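Local coordinates for putative hyaluronoglucosaminidase (Clostridium perfringens, PDB 6PWI), which probably hydrolyses N-acetylhexosamine linkages in glycans, as a glycoside hydrolase of family 84, at residues Phe182-Tyr187 / Glu194-Leu199; Glu232-Ile237 / Tyr286-Arg291; Glu239-Gly244 / Asn249-Thr254. All coordinates share one frame; numbering follows the deposited sequence.

Contact 1 (Phe182-Tyr187 / Glu194-Leu199)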
loop_
_atom_site.group_PDB
_atom_site.type_symbol
_atom_site.label_atom_id
_atom_site.label_comp_id
_atom_site.label_asym_id
_atom_site.label_seq_id
_atom_site.Cartn_x
_atom_site.Cartn_y
_atom_site.Cartn_z
ATOM N N PHE A 182 -2.401 3.676 -3.708
ATOM C CA PHE A 182 -3.590 3.075 -3.139
ATOM C C PHE A 182 -4.793 3.927 -3.523
ATOM O O PHE A 182 -4.676 5.137 -3.708
ATOM C CB PHE A 182 -3.438 2.958 -1.619
ATOM C CG PHE A 182 -3.081 4.236 -0.899
ATOM C CD1 PHE A 182 -4.060 4.998 -0.268
ATOM C CD2 PHE A 182 -1.764 4.682 -0.838
ATOM C CE1 PHE A 182 -3.729 6.168 0.405
ATOM C CE2 PHE A 182 -1.435 5.858 -0.174
ATOM C CZ PHE A 182 -2.418 6.600 0.446
ATOM N N ILE A 183 -5.945 3.263 -3.633
ATOM C CA ILE A 183 -7.206 3.883 -3.996
ATOM C C ILE A 183 -8.224 3.560 -2.909
ATOM O O ILE A 183 -8.392 2.398 -2.541
ATOM C CB ILE A 183 -7.688 3.370 -5.368
ATOM C CG1 ILE A 183 -9.038 3.986 -5.749
ATOM C CG2 ILE A 183 -7.731 1.847 -5.393
ATOM C CD1 ILE A 183 -9.422 3.780 -7.192
ATOM N N GLU A 184 -8.912 4.598 -2.426
ATOM C CA GLU A 184 -10.046 4.402 -1.540
ATOM C C GLU A 184 -11.265 4.065 -2.398
ATOM O O GLU A 184 -12.021 4.954 -2.776
ATOM C CB GLU A 184 -10.254 5.658 -0.689
ATOM C CG GLU A 184 -11.270 5.477 0.422
ATOM C CD GLU A 184 -11.480 6.647 1.373
ATOM O OE1 GLU A 184 -10.601 7.550 1.438
ATOM O OE2 GLU A 184 -12.532 6.648 2.058
ATOM N N GLY A 185 -11.448 2.781 -2.716
ATOM C CA GLY A 185 -12.464 2.396 -3.685
ATOM C C GLY A 185 -13.249 1.141 -3.301
ATOM O O GLY A 185 -13.704 0.405 -4.177
ATOM N N TYR A 186 -13.430 0.920 -1.993
ATOM C CA TYR A 186 -14.163 -0.229 -1.487
ATOM C C TYR A 186 -15.573 0.201 -1.081
ATOM O O TYR A 186 -15.852 1.390 -1.026
ATOM C CB TYR A 186 -13.436 -0.785 -0.264
ATOM C CG TYR A 186 -13.212 0.244 0.815
ATOM C CD1 TYR A 186 -14.215 0.567 1.718
ATOM C CD2 TYR A 186 -12.002 0.917 0.915
ATOM C CE1 TYR A 186 -14.012 1.518 2.708
ATOM C CE2 TYR A 186 -11.787 1.870 1.897
ATOM C CZ TYR A 186 -12.796 2.172 2.794
ATOM O OH TYR A 186 -12.585 3.114 3.755
ATOM N N TYR A 187 -16.446 -0.771 -0.784
ATOM C CA TYR A 187 -17.737 -0.538 -0.153
ATOM C C TYR A 187 -17.575 -0.671 1.355
ATOM O O TYR A 187 -17.165 -1.715 1.849
ATOM C CB TYR A 187 -18.780 -1.545 -0.641
ATOM C CG TYR A 187 -19.047 -1.506 -2.127
ATOM C CD1 TYR A 187 -20.081 -0.734 -2.648
ATOM C CD2 TYR A 187 -18.262 -2.230 -3.022
ATOM C CE1 TYR A 187 -20.326 -0.683 -4.014
ATOM C CE2 TYR A 187 -18.494 -2.190 -4.390
ATOM C CZ TYR A 187 -19.531 -1.415 -4.887
ATOM O OH TYR A 187 -19.775 -1.371 -6.232
ATOM N N GLU A 194 -7.921 12.234 9.104
ATOM C CA GLU A 194 -6.711 11.924 9.849
ATOM C C GLU A 194 -5.979 10.746 9.192
ATOM O O GLU A 194 -4.764 10.813 8.988
ATOM C CB GLU A 194 -7.058 11.651 11.317
ATOM C CG GLU A 194 -5.865 11.688 12.269
ATOM C CD GLU A 194 -6.172 11.488 13.755
ATOM O OE1 GLU A 194 -7.327 11.125 14.086
ATOM O OE2 GLU A 194 -5.255 11.698 14.590
ATOM N N ASN A 195 -6.729 9.679 8.855
ATOM C CA ASN A 195 -6.160 8.432 8.359
ATOM C C ASN A 195 -5.702 8.572 6.908
ATOM O O ASN A 195 -4.675 8.004 6.537
ATOM C CB ASN A 195 -7.098 7.233 8.535
ATOM C CG ASN A 195 -6.952 6.530 9.872
ATOM O OD1 ASN A 195 -5.840 6.296 10.352
ATOM N ND2 ASN A 195 -8.075 6.173 10.478
ATOM N N ARG A 196 -6.464 9.312 6.088
ATOM C CA ARG A 196 -6.055 9.549 4.713
ATOM C C ARG A 196 -4.694 10.242 4.681
ATOM O O ARG A 196 -3.837 9.887 3.875
ATOM C CB ARG A 196 -7.106 10.352 3.948
ATOM C CG ARG A 196 -8.311 9.531 3.523
ATOM C CD ARG A 196 -9.507 10.445 3.343
ATOM N NE ARG A 196 -10.666 9.770 2.786
ATOM C CZ ARG A 196 -11.905 10.225 2.896
ATOM N NH1 ARG A 196 -12.134 11.351 3.549
ATOM N NH2 ARG A 196 -12.908 9.559 2.358
ATOM N N LYS A 197 -4.500 11.223 5.568
ATOM C CA LYS A 197 -3.246 11.953 5.630
ATOM C C LYS A 197 -2.126 11.013 6.070
ATOM O O LYS A 197 -1.014 11.096 5.559
ATOM C CB LYS A 197 -3.371 13.156 6.567
ATOM C CG LYS A 197 -4.262 14.266 6.038
ATOM C CD LYS A 197 -4.430 15.404 7.002
ATOM C CE LYS A 197 -5.629 16.261 6.655
ATOM N NZ LYS A 197 -5.949 17.190 7.763
ATOM N N ASP A 198 -2.445 10.112 7.007
ATOM C CA ASP A 198 -1.462 9.224 7.600
ATOM C C ASP A 198 -0.994 8.186 6.585
ATOM O O ASP A 198 0.175 7.808 6.610
ATOM C CB ASP A 198 -2.004 8.543 8.857
ATOM C CG ASP A 198 -0.904 8.068 9.790
ATOM O OD1 ASP A 198 -0.009 8.879 10.094
ATOM O OD2 ASP A 198 -0.949 6.888 10.202
ATOM N N LEU A 199 -1.907 7.720 5.717
ATOM C CA LEU A 199 -1.558 6.753 4.685
ATOM C C LEU A 199 -0.693 7.430 3.628
ATOM O O LEU A 199 0.292 6.853 3.172
ATOM C CB LEU A 199 -2.812 6.125 4.063
ATOM C CG LEU A 199 -3.598 5.147 4.944
ATOM C CD1 LEU A 199 -4.653 4.422 4.124
ATOM C CD2 LEU A 199 -2.689 4.136 5.618
#
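Glu184 and Arg196 tie the first strand of a (beta/alpha)8 barrel to the helix that follows it, within the beta-alpha-beta unit made by strand 179-184, helix 193-204 and strand 210-213. The case illustrates how a salt bridge and an apolar patch divide such an interface. Nearer the start of the strand, the Phe182 ring reaches the helix with its far end: CZ lies 3.7 Å from Leu199 CB, the ring meeting that methylene obliquely. Leu436 of helix 433-444 touches both Phe182 and Leu199 and closes this buried, tightly packed side. Away from the strand the helix is more open: Lys197 and Asp198, partly exposed, pair with Glu239 and Lys433. Two residues on from Phe182, Glu184 and Arg196 cross at about a right angle. With CG opposite the backbone N (chi1 -171°) and an extended chain, Glu184 brings its carboxylate to the side of the guanidinium, where NE and NH2 each donate to one oxygen. Tyr211 OH and Trp191 N also bond to this buried carboxylate. Arg196 NH2 lies 3.0 Å from Glu184 OE2, out of the carboxylate plane, whereas Arg196 NE meets the syn lone pair of Glu184 OE1 at 2.6 Å, nearly straight at 169°.

Contact 2 (Glu232-Ile237 / Tyr286-Arg291)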
loop_
_atom_site.group_PDB
_atom_site.type_symbol
_atom_site.label_atom_id
_atom_site.label_comp_id
_atom_site.label_asym_id
_atom_site.label_seq_id
_atom_site.Cartn_x
_atom_site.Cartn_y
_atom_site.Cartn_z
ATOM N N GLU A 232 -16.687 24.179 3.355
ATOM C CA GLU A 232 -16.071 23.431 4.446
ATOM C C GLU A 232 -15.438 22.157 3.890
ATOM O O GLU A 232 -14.321 21.812 4.276
ATOM C CB GLU A 232 -17.033 23.124 5.598
ATOM N N LYS A 233 -16.147 21.490 2.964
ATOM C CA LYS A 233 -15.690 20.228 2.401
ATOM C C LYS A 233 -14.452 20.453 1.529
ATOM O O LYS A 233 -13.488 19.692 1.611
ATOM C CB LYS A 233 -16.837 19.456 1.731
ATOM N N LEU A 234 -14.467 21.524 0.729
ATOM C CA LEU A 234 -13.339 21.871 -0.119
ATOM C C LEU A 234 -12.098 22.159 0.727
ATOM O O LEU A 234 -10.984 21.820 0.334
ATOM C CB LEU A 234 -13.713 23.076 -0.993
ATOM C CG LEU A 234 -12.695 23.438 -2.079
ATOM C CD1 LEU A 234 -12.727 22.435 -3.227
ATOM C CD2 LEU A 234 -12.911 24.851 -2.602
ATOM N N ALA A 235 -12.289 22.795 1.889
ATOM C CA ALA A 235 -11.172 23.180 2.738
ATOM C C ALA A 235 -10.543 21.935 3.359
ATOM O O ALA A 235 -9.342 21.912 3.632
ATOM C CB ALA A 235 -11.622 24.163 3.791
ATOM N N GLU A 236 -11.371 20.906 3.573
ATOM C CA GLU A 236 -10.903 19.634 4.097
ATOM C C GLU A 236 -10.068 18.932 3.033
ATOM O O GLU A 236 -9.025 18.369 3.349
ATOM C CB GLU A 236 -12.070 18.744 4.519
ATOM C CG GLU A 236 -12.703 19.154 5.835
ATOM C CD GLU A 236 -14.023 18.460 6.131
ATOM O OE1 GLU A 236 -14.281 17.368 5.557
ATOM O OE2 GLU A 236 -14.796 19.011 6.937
ATOM N N ILE A 237 -10.539 18.987 1.780
ATOM C CA ILE A 237 -9.826 18.417 0.650
ATOM C C ILE A 237 -8.463 19.096 0.527
ATOM O O ILE A 237 -7.448 18.414 0.372
ATOM C CB ILE A 237 -10.662 18.486 -0.649
ATOM C CG1 ILE A 237 -11.821 17.481 -0.625
ATOM C CG2 ILE A 237 -9.784 18.299 -1.881
ATOM C CD1 ILE A 237 -12.812 17.642 -1.760
ATOM N N TYR A 286 -8.679 22.027 -8.886
ATOM C CA TYR A 286 -7.396 22.560 -9.331
ATOM C C TYR A 286 -6.970 23.723 -8.437
ATOM O O TYR A 286 -5.779 23.897 -8.166
ATOM C CB TYR A 286 -7.454 23.043 -10.786
ATOM C CG TYR A 286 -6.119 23.461 -11.357
ATOM C CD1 TYR A 286 -5.316 22.557 -12.036
ATOM C CD2 TYR A 286 -5.644 24.761 -11.220
ATOM C CE1 TYR A 286 -4.084 22.932 -12.551
ATOM C CE2 TYR A 286 -4.410 25.151 -11.720
ATOM C CZ TYR A 286 -3.629 24.232 -12.395
ATOM O OH TYR A 286 -2.411 24.589 -12.895
ATOM N N SER A 287 -7.969 24.496 -7.981
ATOM C CA SER A 287 -7.757 25.713 -7.215
ATOM C C SER A 287 -7.276 25.400 -5.799
ATOM O O SER A 287 -6.749 26.277 -5.123
ATOM C CB SER A 287 -8.998 26.573 -7.208
ATOM O OG SER A 287 -9.903 26.160 -6.197
ATOM N N VAL A 288 -7.458 24.158 -5.337
ATOM C CA VAL A 288 -6.922 23.805 -4.030
ATOM C C VAL A 288 -5.688 22.913 -4.165
ATOM O O VAL A 288 -5.178 22.438 -3.156
ATOM C CB VAL A 288 -7.980 23.231 -3.063
ATOM C CG1 VAL A 288 -8.991 24.283 -2.638
ATOM C CG2 VAL A 288 -8.688 22.000 -3.612
ATOM N N GLY A 289 -5.201 22.696 -5.397
ATOM C CA GLY A 289 -3.880 22.109 -5.598
ATOM C C GLY A 289 -3.872 20.726 -6.261
ATOM O O GLY A 289 -2.802 20.174 -6.507
ATOM N N VAL A 290 -5.051 20.165 -6.554
ATOM C CA VAL A 290 -5.148 18.896 -7.262
ATOM C C VAL A 290 -4.540 19.048 -8.658
ATOM O O VAL A 290 -4.872 19.979 -9.386
ATOM C CB VAL A 290 -6.600 18.384 -7.337
ATOM C CG1 VAL A 290 -6.691 17.085 -8.118
ATOM C CG2 VAL A 290 -7.222 18.220 -5.957
ATOM N N ARG A 291 -3.670 18.100 -9.036
ATOM C CA ARG A 291 -2.925 18.192 -10.286
ATOM C C ARG A 291 -3.004 16.885 -11.083
ATOM O O ARG A 291 -2.255 16.699 -12.044
ATOM C CB ARG A 291 -1.479 18.623 -10.007
ATOM C CG ARG A 291 -1.324 20.076 -9.575
ATOM C CD ARG A 291 -1.640 21.082 -10.671
ATOM N NE ARG A 291 -1.533 22.476 -10.248
ATOM C CZ ARG A 291 -2.422 23.135 -9.499
ATOM N NH1 ARG A 291 -2.204 24.399 -9.188
ATOM N NH2 ARG A 291 -3.523 22.544 -9.064
#
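Leu234 turns CG opposite its own backbone N (chi1 -172°), which carries the isobutyl end off helix 231-247 to Val288; there chi1 of -69° spreads the valine methyls towards the helix. The pair illustrates how a turn between helix and strand can be seated on a helix without a hydrogen bond between the two segments. Leu234 CG lies 3.8 Å from Val288 CG1, and the more distant Leu234 CD1 is 4.1 Å from Val288 CG2, so the side chains meet slantwise, branch against branch. One turn further along the helix, Ile237 CG2 approaches Val288 CG2 at 4.2 Å. Ile237 also rests on Leu285 and Phe251, which takes the patch from the partly exposed leucine into the barrel wall. Val288 sits in the Schellman motif that ends helix 268-286, just before Gly289, its C-prime residue at positive phi. Behind it, Arg291 NH2 bonds Tyr286 O (2.8 Å) and Val290 O (2.9 Å) while lying over the centre of the Tyr286 ring, and Asp323 takes Arg291 NE. Across the contact no hydrogen bond forms: helix and turn are joined by dispersion and by the partial exclusion of water from their methyls, whereas the polar bonds shape the turn from within.

Contact 3 (Glu239-Gly244 / Asn249-Thr254)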
loop_
_atom_site.group_PDB
_atom_site.type_symbol
_atom_site.label_atom_id
_atom_site.label_comp_id
_atom_site.label_asym_id
_atom_site.label_seq_id
_atom_site.Cartn_x
_atom_site.Cartn_y
_atom_site.Cartn_z
ATOM N N GLU A 239 -6.595 20.430 2.723
ATOM C CA GLU A 239 -5.660 19.968 3.739
ATOM C C GLU A 239 -5.032 18.638 3.318
ATOM O O GLU A 239 -3.843 18.422 3.529
ATOM C CB GLU A 239 -6.337 19.842 5.103
ATOM C CG GLU A 239 -6.365 21.133 5.895
ATOM C CD GLU A 239 -7.019 21.015 7.261
ATOM O OE1 GLU A 239 -7.483 19.909 7.604
ATOM O OE2 GLU A 239 -7.063 22.032 7.985
ATOM N N MET A 240 -5.835 17.756 2.708
ATOM C CA MET A 240 -5.346 16.459 2.271
ATOM C C MET A 240 -4.415 16.616 1.073
ATOM O O MET A 240 -3.396 15.935 0.994
ATOM C CB MET A 240 -6.494 15.503 1.934
ATOM C CG MET A 240 -7.220 15.039 3.172
ATOM S SD MET A 240 -8.501 13.820 2.831
ATOM C CE MET A 240 -9.886 14.859 2.363
ATOM N N VAL A 241 -4.764 17.536 0.167
ATOM C CA VAL A 241 -3.973 17.795 -1.023
ATOM C C VAL A 241 -2.594 18.324 -0.616
ATOM O O VAL A 241 -1.581 17.977 -1.224
ATOM C CB VAL A 241 -4.716 18.745 -1.983
ATOM C CG1 VAL A 241 -3.812 19.272 -3.084
ATOM C CG2 VAL A 241 -5.955 18.089 -2.572
ATOM N N ASP A 242 -2.558 19.146 0.436
ATOM C CA ASP A 242 -1.307 19.701 0.921
ATOM C C ASP A 242 -0.416 18.584 1.464
ATOM O O ASP A 242 0.795 18.605 1.235
ATOM C CB ASP A 242 -1.542 20.810 1.951
ATOM C CG ASP A 242 -2.049 22.136 1.390
ATOM O OD1 ASP A 242 -2.035 22.323 0.135
ATOM O OD2 ASP A 242 -2.455 22.990 2.214
ATOM N N VAL A 243 -1.013 17.615 2.180
ATOM C CA VAL A 243 -0.246 16.479 2.675
ATOM C C VAL A 243 0.316 15.709 1.480
ATOM O O VAL A 243 1.482 15.310 1.486
ATOM C CB VAL A 243 -1.034 15.567 3.639
ATOM C CG1 VAL A 243 -0.253 14.301 3.955
ATOM C CG2 VAL A 243 -1.390 16.280 4.932
ATOM N N GLY A 244 -0.522 15.549 0.446
ATOM C CA GLY A 244 -0.112 14.957 -0.816
ATOM C C GLY A 244 1.097 15.665 -1.432
ATOM O O GLY A 244 2.001 15.004 -1.944
ATOM N N ASN A 249 3.010 11.728 -2.379
ATOM C CA ASN A 249 1.959 10.749 -2.570
ATOM C C ASN A 249 0.695 11.527 -2.950
ATOM O O ASN A 249 -0.165 11.771 -2.107
ATOM C CB ASN A 249 1.829 9.914 -1.289
ATOM C CG ASN A 249 1.039 8.624 -1.415
ATOM O OD1 ASN A 249 1.406 7.625 -0.807
ATOM N ND2 ASN A 249 -0.054 8.618 -2.166
ATOM N N LYS A 250 0.597 11.939 -4.220
ATOM C CA LYS A 250 -0.343 12.972 -4.636
ATOM C C LYS A 250 -1.782 12.532 -4.389
ATOM O O LYS A 250 -2.116 11.360 -4.539
ATOM C CB LYS A 250 -0.277 13.255 -6.141
ATOM C CG LYS A 250 1.097 13.550 -6.725
ATOM C CD LYS A 250 1.069 13.779 -8.241
ATOM C CE LYS A 250 0.588 12.596 -9.065
ATOM N NZ LYS A 250 1.555 11.466 -9.087
ATOM N N PHE A 251 -2.625 13.516 -4.055
ATOM C CA PHE A 251 -4.067 13.374 -4.008
ATOM C C PHE A 251 -4.617 13.443 -5.432
ATOM O O PHE A 251 -4.535 14.489 -6.078
ATOM C CB PHE A 251 -4.644 14.506 -3.157
ATOM C CG PHE A 251 -6.118 14.419 -2.855
ATOM C CD1 PHE A 251 -6.565 13.933 -1.630
ATOM C CD2 PHE A 251 -7.062 14.837 -3.782
ATOM C CE1 PHE A 251 -7.919 13.867 -1.337
ATOM C CE2 PHE A 251 -8.417 14.765 -3.490
ATOM C CZ PHE A 251 -8.842 14.287 -2.267
ATOM N N ILE A 252 -5.180 12.326 -5.912
ATOM C CA ILE A 252 -5.801 12.275 -7.227
ATOM C C ILE A 252 -7.321 12.239 -7.071
ATOM O O ILE A 252 -7.876 11.309 -6.477
ATOM C CB ILE A 252 -5.274 11.072 -8.028
ATOM C CG1 ILE A 252 -3.759 11.169 -8.242
ATOM C CG2 ILE A 252 -6.032 10.934 -9.342
ATOM C CD1 ILE A 252 -3.068 9.836 -8.369
ATOM N N TRP A 253 -7.991 13.266 -7.608
ATOM C CA TRP A 253 -9.432 13.379 -7.453
ATOM C C TRP A 253 -10.102 12.640 -8.606
ATOM O O TRP A 253 -9.522 12.565 -9.684
ATOM C CB TRP A 253 -9.850 14.854 -7.382
ATOM C CG TRP A 253 -11.277 15.031 -6.952
ATOM C CD1 TRP A 253 -11.778 14.907 -5.686
ATOM C CD2 TRP A 253 -12.398 15.328 -7.803
ATOM N NE1 TRP A 253 -13.130 15.109 -5.690
ATOM C CE2 TRP A 253 -13.542 15.369 -6.971
ATOM C CE3 TRP A 253 -12.548 15.566 -9.175
ATOM C CZ2 TRP A 253 -14.815 15.645 -7.473
ATOM C CZ3 TRP A 253 -13.806 15.843 -9.669
ATOM C CH2 TRP A 253 -14.922 15.878 -8.826
ATOM N N THR A 254 -11.303 12.091 -8.378
ATOM C CA THR A 254 -11.989 11.297 -9.396
ATOM C C THR A 254 -13.453 11.716 -9.530
ATOM O O THR A 254 -14.008 12.329 -8.621
ATOM C CB THR A 254 -11.914 9.790 -9.104
ATOM O OG1 THR A 254 -12.487 9.527 -7.820
ATOM C CG2 THR A 254 -10.505 9.244 -9.178
HETATM O O HOH W 1 -1.683 16.364 -3.635
#
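Phe251 faces helix 231-247 from the third strand of the barrel, and its side chain serves as a worked example of how an aromatic residue fills the layer between a barrel wall and its covering helix. The helix precedes the strand in the beta-alpha-beta unit 210-213, 231-247, 250-255; over the short segments the axes come within 6.6 Å at 133°. Phe251 CB starts against the valine, 3.9 Å from Val241 CG2. With CG opposite the backbone N (chi1 -173°), the ring is directed towards Met240 and Val241 of the helix. Its CG meets the same methyl, and Phe251 CD2 comes nearest, 3.6 Å from Val241 CG2, giving an off-centre CH-pi contact. The other side of the ring belongs to the methionine: both Phe251 CD1 and Phe251 CE1 stand 3.9 Å from Met240 CB. At the tip, Phe251 CE2 and Phe251 CZ each lie 4.1 Å from Ile237 CG2. On the sheet side the ring also meets that of Phe213, on the neighbouring strand, with planes at about 35°. Where the chain reverses, the backbones themselves close up. Gly244, without a side chain, lets its CA approach Asn249 O to 3.4 Å in a CA-H...O contact. Beside it a water donates to Val241 O at 2.9 Å and accepts from Phe251 N at 3.0 Å. No direct hydrogen bond joins the segments, so the cohesion is largely apolar, and this water supplies a partner to a strand N-H and a helix carbonyl in an otherwise buried interface.

Overall arrangement
The three contacts lie side by side in one (beta/alpha)8 barrel, the probable catalytic domain, contacts 1 and 3 between strand and helix, contact 2 between helix and loop. Along the chain, contact 1 is complete before the others begin, and contact 3 falls between the segments of contact 2. Helix 231-247 is shared by contacts 2 and 3, whose centres are 8 Å apart; Val241 packs on Val288 to Val290. Contacts 1 and 3, 11 Å apart between centres, reach the same sheet and touch through the Lys197-Glu239 salt bridge and Arg196 against Met240. Contacts 1 and 2, 16 Å apart between centres, do not touch. Successive strand-helix units thus pack together, away from the predicted proton donor, Asp299.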